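PDB 6SRN: TetR family transcriptional regulator from Streptomyces coelicolor, which probably binds operator DNA as a transcriptional regulator of antibiotic production and takes up a furan carboxylic acid hormone in a ligand pocket. Local coordinates for residues Glu40-Ala43 / Gly49-Val52. Residues are numbered along the deposited sequence; the frame is centred on the assembly and turned at random.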
# COMPACT_ATOMS: atom_id res chain seq x y z
N GLU A 40 5.16 19.27 -7.30
CA GLU A 40 5.00 19.91 -6.02
C GLU A 40 3.52 20.07 -5.72
O GLU A 40 3.08 19.79 -4.60
CB GLU A 40 5.72 21.27 -5.99
CG GLU A 40 7.25 21.13 -5.99
CD GLU A 40 8.00 22.41 -6.35
OE1 GLU A 40 7.36 23.47 -6.46
OE2 GLU A 40 9.25 22.36 -6.49
N ILE A 41 2.75 20.55 -6.69
CA ILE A 41 1.32 20.80 -6.47
C ILE A 41 0.50 19.51 -6.32
O ILE A 41 -0.37 19.40 -5.46
CB ILE A 41 0.78 21.76 -7.56
CG1 ILE A 41 1.42 23.12 -7.32
CG2 ILE A 41 -0.75 21.83 -7.54
CD1 ILE A 41 1.28 24.09 -8.44
N PHE A 42 0.79 18.54 -7.17
CA PHE A 42 0.08 17.27 -7.05
C PHE A 42 0.40 16.60 -5.71
O PHE A 42 -0.47 15.99 -5.10
CB PHE A 42 0.45 16.29 -8.15
CG PHE A 42 -0.15 16.58 -9.52
CD1 PHE A 42 -1.48 16.87 -9.71
CD2 PHE A 42 0.67 16.44 -10.65
CE1 PHE A 42 -1.98 17.06 -11.00
CE2 PHE A 42 0.18 16.60 -11.94
CZ PHE A 42 -1.13 16.94 -12.09
N ALA A 43 1.66 16.65 -5.30
CA ALA A 43 2.04 16.01 -4.01
C ALA A 43 1.32 16.63 -2.81
O ALA A 43 0.90 15.93 -1.89
CB ALA A 43 3.54 16.05 -3.83
N GLY A 49 -7.41 18.69 -6.49
CA GLY A 49 -7.06 20.02 -5.99
C GLY A 49 -6.02 20.77 -6.78
O GLY A 49 -5.87 21.98 -6.65
N ALA A 50 -5.28 20.06 -7.61
CA ALA A 50 -4.30 20.69 -8.47
C ALA A 50 -5.04 21.33 -9.66
O ALA A 50 -6.09 20.85 -10.06
CB ALA A 50 -3.32 19.64 -8.99
N SER A 51 -4.47 22.37 -10.22
CA SER A 51 -4.98 22.91 -11.50
C SER A 51 -3.82 23.31 -12.39
O SER A 51 -2.74 23.70 -11.88
CB SER A 51 -5.92 24.12 -11.30
OG SER A 51 -5.20 25.24 -10.78
N VAL A 52 -4.04 23.30 -13.70
CA VAL A 52 -3.04 23.80 -14.63
C VAL A 52 -2.79 25.29 -14.39
O VAL A 52 -1.65 25.74 -14.45
CB VAL A 52 -3.41 23.52 -16.09
CG1 VAL A 52 -2.37 24.11 -17.03
CG2 VAL A 52 -3.47 22.01 -16.32
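The methyl group of A50 points into the corner formed by CG2 of I41 and the ring of F42, two neighbours on helix 31-49, and this one small side chain carries most of the contact from the loop side. Its CB lies 3.4 Å from CD1 of F42 and 3.5 Å from CE1 of the same ring, so one CD1-CE1 bond of the phenyl takes the methyl at an oblique slant. Beside the ring, CG2 of I41 comes within 3.7 Å of A50 CB and 3.8 Å of A50 CA. I41 points toward the loop from its CA; with CG1 beside the backbone N (chi1 -68°), the CG2 methyl is anti to that N and becomes the branch that touches. The first bond of F42 runs past the loop rather than at it, but with CG anti to the carbonyl carbon (chi1 -75°) the ring swings back and brings CD1 and CE1 nearer the alanine. The meeting is purely apolar, all three residues are buried, and the CA atoms of F42 and A50 are 5.7 Å apart. Around it, I41 also packs on V55 of helix 52-59, while F42 reaches L76, A77 and V80 of helix 73-86. The carbonyl of A50 accepts a hydrogen bond from K73 NZ, and S51 N-caps helix 52-59, its OG bonded to D54 N. The contact thus folds the loop back onto helix 31-49 where the predicted helix-turn-helix begins: A50 and I41 belong to the small hydrophobic core of the TetR-family DNA-binding domain, and F42 extends from it to A125 and L129 on helix 121-131 of the ligand-binding part.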